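Local coordinates for glycoside hydrolase family 61 (Trichoderma reesei QM6a, PDB 5O2X), which probably cleaves cellulose oxidatively at a surface copper site, as a lytic polysaccharide monooxygenase of Auxiliary Activity family 9, at residues I75-V80 against Y153-E158; I30-T35 against Q176-A181. All coordinates share one frame; numbering follows the deposited sequence.

Contact 1: I75-V80 against Y153-E158; sequences ILFQWV and YVLRHE. With NAG (2-acetamido-2-deoxy-beta-D-glucopyranose), chain C; MAN (alpha-D-mannopyranose), chain N; MAN (alpha-D-mannopyranose), chain M.
His-157 reaches from strand 153-158 across to Phe-77 and Trp-79 of strand 75-80, and the three make an aromatic cluster in the core. CB of His-157 lies over the face of the Phe-77 ring, 3.9 Å from its centroid. With chi1 at 172°, CG stands anti to the backbone N, and the imidazole runs on over the same phenyl face, the two rings stacked face to face with centroids 3.9 Å apart and planes at 15°. His-157 ND1 sits 3.5 Å from Phe-77 CE2 and is hydrogen-bonded to Asp-92 OD1. At the far end NE2 accepts the indole N-H: Trp-79 NE1 to His-157 NE2 is 2.9 Å, with the donor close to both ring planes. Both imidazole nitrogens are therefore engaged, which fixes the ring's rotation. Further along, Leu-155 CD2 meets the edge of Phe-77 at CZ (3.7 Å) and comes tip to tip with Ile-75 CD1. Segments 75-80 and 153-158 cross at -46°, joining the two sheets of the beta-sandwich through side chains: strand 74-80 lies between 3-9 and 139-143 in one, strand 151-161 between 90-96 and 172-183 in the other.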
loop_
_atom_site.group_PDB
_atom_site.type_symbol
_atom_site.label_atom_id
_atom_site.label_comp_id
_atom_site.label_asym_id
_atom_site.label_seq_id
_atom_site.Cartn_x
_atom_site.Cartn_y
_atom_site.Cartn_z
ATOM N N ILE A 75 0.748 -9.840 6.430
ATOM C CA ILE A 75 1.056 -8.507 6.966
ATOM C C ILE A 75 -0.264 -7.753 7.088
ATOM O O ILE A 75 -1.019 -7.626 6.121
ATOM C CB ILE A 75 2.017 -7.755 6.031
ATOM C CG1 ILE A 75 3.328 -8.554 5.894
ATOM C CG2 ILE A 75 2.263 -6.339 6.584
ATOM C CD1 ILE A 75 4.371 -7.899 5.037
ATOM N N LEU A 76 -0.519 -7.279 8.294
ATOM C CA LEU A 76 -1.673 -6.449 8.623
ATOM C C LEU A 76 -1.235 -5.001 8.653
ATOM O O LEU A 76 -0.250 -4.642 9.320
ATOM C CB LEU A 76 -2.259 -6.910 9.977
ATOM C CG LEU A 76 -3.435 -6.075 10.486
ATOM C CD1 LEU A 76 -4.349 -6.953 11.266
ATOM C CD2 LEU A 76 -2.947 -4.872 11.326
ATOM N N PHE A 77 -1.971 -4.155 7.929
ATOM C CA PHE A 77 -1.762 -2.711 7.907
ATOM C C PHE A 77 -2.819 -2.055 8.789
ATOM O O PHE A 77 -4.003 -2.321 8.615
ATOM C CB PHE A 77 -1.918 -2.159 6.503
ATOM C CG PHE A 77 -0.989 -2.762 5.498
ATOM C CD1 PHE A 77 0.333 -2.357 5.364
ATOM C CD2 PHE A 77 -1.471 -3.770 4.678
ATOM C CE1 PHE A 77 1.146 -2.949 4.424
ATOM C CE2 PHE A 77 -0.693 -4.345 3.722
ATOM C CZ PHE A 77 0.616 -3.945 3.585
ATOM N N GLN A 78 -2.389 -1.182 9.707
ATOM C CA GLN A 78 -3.301 -0.466 10.615
ATOM C C GLN A 78 -3.363 1.003 10.240
ATOM O O GLN A 78 -2.382 1.734 10.439
ATOM C CB GLN A 78 -2.816 -0.608 12.038
ATOM C CG GLN A 78 -3.677 0.138 13.073
ATOM C CD GLN A 78 -5.003 -0.553 13.256
ATOM O OE1 GLN A 78 -5.052 -1.673 13.797
ATOM N NE2 GLN A 78 -6.089 0.072 12.790
ATOM N N TRP A 79 -4.507 1.443 9.717
ATOM C CA TRP A 79 -4.744 2.849 9.366
ATOM C C TRP A 79 -5.361 3.593 10.555
ATOM O O TRP A 79 -6.195 3.027 11.285
ATOM C CB TRP A 79 -5.666 2.926 8.166
ATOM C CG TRP A 79 -5.031 2.544 6.869
ATOM C CD1 TRP A 79 -4.866 1.296 6.343
ATOM C CD2 TRP A 79 -4.433 3.450 5.917
ATOM N NE1 TRP A 79 -4.221 1.386 5.137
ATOM C CE2 TRP A 79 -3.958 2.691 4.847
ATOM C CE3 TRP A 79 -4.294 4.845 5.864
ATOM C CZ2 TRP A 79 -3.339 3.278 3.742
ATOM C CZ3 TRP A 79 -3.697 5.423 4.781
ATOM C CH2 TRP A 79 -3.219 4.650 3.717
ATOM N N VAL A 80 -5.010 4.851 10.656
ATOM C CA VAL A 80 -5.614 5.780 11.606
ATOM C C VAL A 80 -5.848 7.121 10.918
ATOM O O VAL A 80 -5.138 7.467 9.970
ATOM C CB VAL A 80 -4.698 5.973 12.842
ATOM C CG1 VAL A 80 -4.577 4.691 13.622
ATOM C CG2 VAL A 80 -3.342 6.526 12.491
ATOM N N TYR A 153 12.497 -6.085 -0.738
ATOM C CA TYR A 153 11.431 -5.505 -1.510
ATOM C C TYR A 153 10.820 -4.311 -0.802
ATOM O O TYR A 153 10.661 -4.319 0.424
ATOM C CB TYR A 153 10.282 -6.491 -1.730
ATOM C CG TYR A 153 10.664 -7.758 -2.483
ATOM C CD1 TYR A 153 11.208 -8.858 -1.818
ATOM C CD2 TYR A 153 10.450 -7.882 -3.846
ATOM C CE1 TYR A 153 11.599 -10.025 -2.504
ATOM C CE2 TYR A 153 10.820 -9.042 -4.543
ATOM C CZ TYR A 153 11.355 -10.112 -3.844
ATOM O OH TYR A 153 11.705 -11.246 -4.564
ATOM N N VAL A 154 10.417 -3.311 -1.587
ATOM C CA VAL A 154 9.500 -2.289 -1.094
ATOM C C VAL A 154 8.079 -2.839 -1.294
ATOM O O VAL A 154 7.691 -3.219 -2.400
ATOM C CB VAL A 154 9.678 -0.965 -1.814
ATOM C CG1 VAL A 154 8.582 0.023 -1.420
ATOM C CG2 VAL A 154 11.030 -0.358 -1.469
ATOM N N LEU A 155 7.327 -2.824 -0.194
ATOM C CA LEU A 155 5.904 -3.160 -0.157
ATOM C C LEU A 155 5.151 -1.822 -0.218
ATOM O O LEU A 155 5.309 -0.995 0.680
ATOM C CB LEU A 155 5.611 -3.937 1.114
ATOM C CG LEU A 155 4.194 -4.155 1.553
ATOM C CD1 LEU A 155 3.459 -4.925 0.525
ATOM C CD2 LEU A 155 4.172 -4.851 2.909
ATOM N N ARG A 156 4.378 -1.626 -1.272
ATOM C CA ARG A 156 3.621 -0.410 -1.511
ATOM C C ARG A 156 2.160 -0.752 -1.375
ATOM O O ARG A 156 1.563 -1.383 -2.245
ATOM C CB ARG A 156 3.948 0.153 -2.896
ATOM C CG ARG A 156 3.233 1.437 -3.260
ATOM C CD ARG A 156 3.511 1.828 -4.705
ATOM N NE ARG A 156 2.878 3.080 -5.114
ATOM C CZ ARG A 156 1.590 3.223 -5.387
ATOM N NH1 ARG A 156 0.790 2.160 -5.389
ATOM N NH2 ARG A 156 1.078 4.416 -5.647
ATOM N N HIS A 157 1.581 -0.324 -0.237
ATOM C CA HIS A 157 0.157 -0.519 0.073
ATOM C C HIS A 157 -0.585 0.763 -0.245
ATOM O O HIS A 157 -0.051 1.855 -0.024
ATOM C CB HIS A 157 0.069 -0.836 1.572
ATOM C CG HIS A 157 -1.320 -0.885 2.102
ATOM N ND1 HIS A 157 -2.231 -1.875 1.848
ATOM C CD2 HIS A 157 -2.009 -0.003 2.876
ATOM C CE1 HIS A 157 -3.372 -1.617 2.467
ATOM N NE2 HIS A 157 -3.267 -0.480 3.110
ATOM N N GLU A 158 -1.801 0.687 -0.768
ATOM C CA GLU A 158 -2.456 1.915 -1.185
ATOM C C GLU A 158 -3.965 1.760 -1.101
ATOM O O GLU A 158 -4.552 0.795 -1.585
ATOM C CB GLU A 158 -2.055 2.207 -2.634
ATOM C CG GLU A 158 -2.613 3.468 -3.254
ATOM C CD GLU A 158 -2.090 3.656 -4.661
ATOM O OE1 GLU A 158 -1.971 2.620 -5.376
ATOM O OE2 GLU A 158 -1.749 4.796 -5.044
HETATM C C1 NAG C . -8.618 -0.319 16.621
HETATM C C2 NAG C . -8.216 -0.804 17.982
HETATM C C3 NAG C . -7.757 0.403 18.797
HETATM C C4 NAG C . -6.652 1.152 18.108
HETATM C C5 NAG C . -7.012 1.451 16.661
HETATM C C6 NAG C . -5.829 1.922 15.867
HETATM C C7 NAG C . -9.147 -2.562 19.382
HETATM C C8 NAG C . -10.382 -3.139 19.996
HETATM N N2 NAG C . -9.313 -1.481 18.629
HETATM O O3 NAG C . -7.334 0.024 20.116
HETATM O O4 NAG C . -6.361 2.395 18.780
HETATM O O5 NAG C . -7.467 0.234 15.998
HETATM O O6 NAG C . -4.747 1.007 15.938
HETATM O O7 NAG C . -8.030 -3.081 19.541
HETATM C C1 MAN N . -3.109 -11.957 13.176
HETATM C C2 MAN N . -1.623 -11.652 13.070
HETATM C C3 MAN N . -1.373 -10.658 11.913
HETATM C C4 MAN N . -1.957 -11.224 10.637
HETATM C C5 MAN N . -3.443 -11.481 10.863
HETATM C C6 MAN N . -4.113 -12.117 9.680
HETATM O O2 MAN N . -0.877 -12.831 12.840
HETATM O O3 MAN N . 0.026 -10.412 11.805
HETATM O O4 MAN N . -1.757 -10.291 9.586
HETATM O O5 MAN N . -3.648 -12.376 11.939
HETATM O O6 MAN N . -3.384 -13.297 9.253
HETATM C C1 MAN M . -7.777 -5.001 14.221
HETATM C C2 MAN M . -6.545 -4.474 14.900
HETATM C C3 MAN M . -6.208 -5.284 16.132
HETATM C C4 MAN M . -7.393 -5.429 17.052
HETATM C C5 MAN M . -8.615 -5.895 16.269
HETATM C C6 MAN M . -9.878 -5.877 17.095
HETATM O O2 MAN M . -6.814 -3.116 15.262
HETATM O O3 MAN M . -5.117 -4.684 16.846
HETATM O O4 MAN M . -7.078 -6.399 18.061
HETATM O O5 MAN M . -8.857 -5.092 15.118
HETATM O O6 MAN M . -10.959 -6.483 16.384
#

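Contact 2: I30-T35 against Q176-A181; sequences IVVGWT and QCFNIA
Trp-34 and Cys-177 meet where a long loop is laid along a strand of the AA9 beta-sandwich, joined to it by a single beta bridge between Gly-33 and Phe-178. The tight part is here. Two backbone hydrogen bonds flank the bridge, Asn-179 N to Val-32 O and Trp-34 N to Cys-177 O, each 2.9 Å. The same two carbonyls also take CA-H...O contacts, from Phe-178 CA to Val-32 O at 3.1 Å and from Gly-33 CA to Cys-177 O at 3.4 Å, so each oxygen is approached twice. Cys-177 CB lies over one face of the Trp-34 indole, 3.8 Å from the centroid of its five-membered ring, while SG stands farther above that face, at 5.0 Å, and leaves to form the disulfide with Cys-56. Between the two segments the side-chain touch is looser at Val-32, whose CG2 is 4.1 Å from Phe-178 CD1; Ile-7 and Tyr-14 cover the valine. Beyond it the loop climbs away from the strand, and Ile-30 ends up exposed at the surface. Thr-35, whose CB points away from the strand, is partly exposed. Both ends of the Asn-179 amide are engaged, ND2 by Gly-65 O and OD1 by the indole: Trp-34 NE1 comes to Asn-179 OD1 at 2.8 Å from above the carbonyl plane, with ring and amide planes 89° apart.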
loop_
_atom_site.group_PDB
_atom_site.type_symbol
_atom_site.label_atom_id
_atom_site.label_comp_id
_atom_site.label_asym_id
_atom_site.label_seq_id
_atom_site.Cartn_x
_atom_site.Cartn_y
_atom_site.Cartn_z
ATOM N N ILE A 30 14.247 5.230 13.479
ATOM C CA ILE A 30 14.360 4.446 12.255
ATOM C C ILE A 30 13.242 3.412 12.270
ATOM O O ILE A 30 13.131 2.611 13.217
ATOM C CB ILE A 30 15.730 3.799 12.168
ATOM C CG1 ILE A 30 16.816 4.867 12.068
ATOM C CG2 ILE A 30 15.753 2.831 10.979
ATOM C CD1 ILE A 30 18.216 4.318 12.189
ATOM N N VAL A 31 12.455 3.402 11.195
ATOM C CA VAL A 31 11.280 2.530 11.097
ATOM C C VAL A 31 11.231 1.901 9.715
ATOM O O VAL A 31 12.000 2.265 8.816
ATOM C CB VAL A 31 9.971 3.291 11.395
ATOM C CG1 VAL A 31 9.915 3.722 12.847
ATOM C CG2 VAL A 31 9.780 4.482 10.480
ATOM N N VAL A 32 10.306 0.933 9.557
ATOM C CA VAL A 32 10.176 0.219 8.289
ATOM C C VAL A 32 9.373 0.969 7.270
ATOM O O VAL A 32 9.411 0.627 6.089
ATOM C CB VAL A 32 9.593 -1.189 8.526
ATOM C CG1 VAL A 32 10.492 -2.011 9.399
ATOM C CG2 VAL A 32 8.188 -1.145 9.063
ATOM N N GLY A 33 8.610 1.998 7.685
ATOM C CA GLY A 33 7.848 2.826 6.769
ATOM C C GLY A 33 8.669 3.975 6.243
ATOM O O GLY A 33 9.467 4.569 6.981
ATOM N N TRP A 34 8.492 4.299 4.954
ATOM C CA TRP A 34 9.237 5.409 4.353
ATOM C C TRP A 34 8.857 6.747 4.989
ATOM O O TRP A 34 7.741 6.970 5.446
ATOM C CB TRP A 34 8.989 5.430 2.856
ATOM C CG TRP A 34 9.758 4.355 2.101
ATOM C CD1 TRP A 34 9.935 3.052 2.468
ATOM C CD2 TRP A 34 10.515 4.562 0.907
ATOM N NE1 TRP A 34 10.762 2.430 1.554
ATOM C CE2 TRP A 34 11.161 3.340 0.608
ATOM C CE3 TRP A 34 10.786 5.678 0.106
ATOM C CZ2 TRP A 34 12.051 3.196 -0.447
ATOM C CZ3 TRP A 34 11.660 5.513 -0.951
ATOM C CH2 TRP A 34 12.292 4.308 -1.207
ATOM N N THR A 35 9.837 7.649 5.002
ATOM C CA THR A 35 9.563 9.024 5.419
ATOM C C THR A 35 8.819 9.742 4.307
ATOM O O THR A 35 9.226 9.626 3.160
ATOM C CB THR A 35 10.887 9.735 5.700
ATOM O OG1 THR A 35 11.558 9.021 6.754
ATOM C CG2 THR A 35 10.703 11.193 6.084
ATOM N N GLN A 176 1.585 3.970 0.738
ATOM C CA GLN A 176 2.414 3.833 1.944
ATOM C C GLN A 176 3.426 2.713 1.654
ATOM O O GLN A 176 3.024 1.582 1.370
ATOM C CB GLN A 176 1.533 3.435 3.136
ATOM C CG GLN A 176 0.449 4.449 3.506
ATOM C CD GLN A 176 0.980 5.564 4.345
ATOM O OE1 GLN A 176 0.906 5.529 5.587
ATOM N NE2 GLN A 176 1.549 6.579 3.708
ATOM N N CYS A 177 4.705 3.059 1.720
ATOM C CA CYS A 177 5.769 2.104 1.417
ATOM C C CYS A 177 6.479 1.619 2.663
ATOM O O CYS A 177 6.689 2.380 3.636
ATOM C CB CYS A 177 6.824 2.755 0.516
ATOM S SG CYS A 177 6.181 3.027 -1.153
ATOM N N PHE A 178 6.913 0.357 2.615
ATOM C CA PHE A 178 7.593 -0.321 3.700
ATOM C C PHE A 178 8.734 -1.172 3.140
ATOM O O PHE A 178 8.605 -1.718 2.049
ATOM C CB PHE A 178 6.636 -1.283 4.434
ATOM C CG PHE A 178 5.422 -0.560 4.971
ATOM C CD1 PHE A 178 5.484 0.068 6.214
ATOM C CD2 PHE A 178 4.286 -0.410 4.210
ATOM C CE1 PHE A 178 4.444 0.848 6.660
ATOM C CE2 PHE A 178 3.219 0.363 4.685
ATOM C CZ PHE A 178 3.322 0.973 5.898
ATOM N N ASN A 179 9.814 -1.291 3.902
ATOM C CA ASN A 179 10.916 -2.177 3.501
ATOM C C ASN A 179 10.785 -3.544 4.156
ATOM O O ASN A 179 10.719 -3.630 5.387
ATOM C CB ASN A 179 12.270 -1.597 3.943
ATOM C CG ASN A 179 12.669 -0.355 3.222
ATOM O OD1 ASN A 179 12.126 0.032 2.184
ATOM N ND2 ASN A 179 13.726 0.265 3.777
ATOM N N ILE A 180 10.821 -4.591 3.331
ATOM C CA ILE A 180 10.851 -5.949 3.834
ATOM C C ILE A 180 12.049 -6.714 3.250
ATOM O O ILE A 180 12.515 -6.430 2.138
ATOM C CB ILE A 180 9.501 -6.699 3.606
ATOM C CG1 ILE A 180 9.203 -6.934 2.147
ATOM C CG2 ILE A 180 8.389 -5.985 4.312
ATOM C CD1 ILE A 180 7.982 -7.785 1.879
ATOM N N ALA A 181 12.486 -7.716 4.001
ATOM C CA ALA A 181 13.533 -8.649 3.555
ATOM C C ALA A 181 12.898 -10.019 3.635
ATOM O O ALA A 181 12.551 -10.469 4.725
ATOM C CB ALA A 181 14.746 -8.549 4.474
#

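Both contacts are buried, but the centre of contact 1 lies about 5 Å from the centre of the chain, that of contact 2 about 11 Å, with its loop running out to the surface. They share one sheet: strands 151-161 and 172-183 are antiparallel neighbours, and probable hydrogen bonds from Gln-176 N to His-157 O and from Leu-155 N to Phe-178 O, both 2.8 Å, tie 153-158 to 176-181. Trp-79 also packs on Gln-176, and Val-154 on Cys-177. The chemistry follows the setting. Contact 1 joins two sheets entirely through side chains, whereas contact 2 fastens a loop largely through backbone, with one indole bond added.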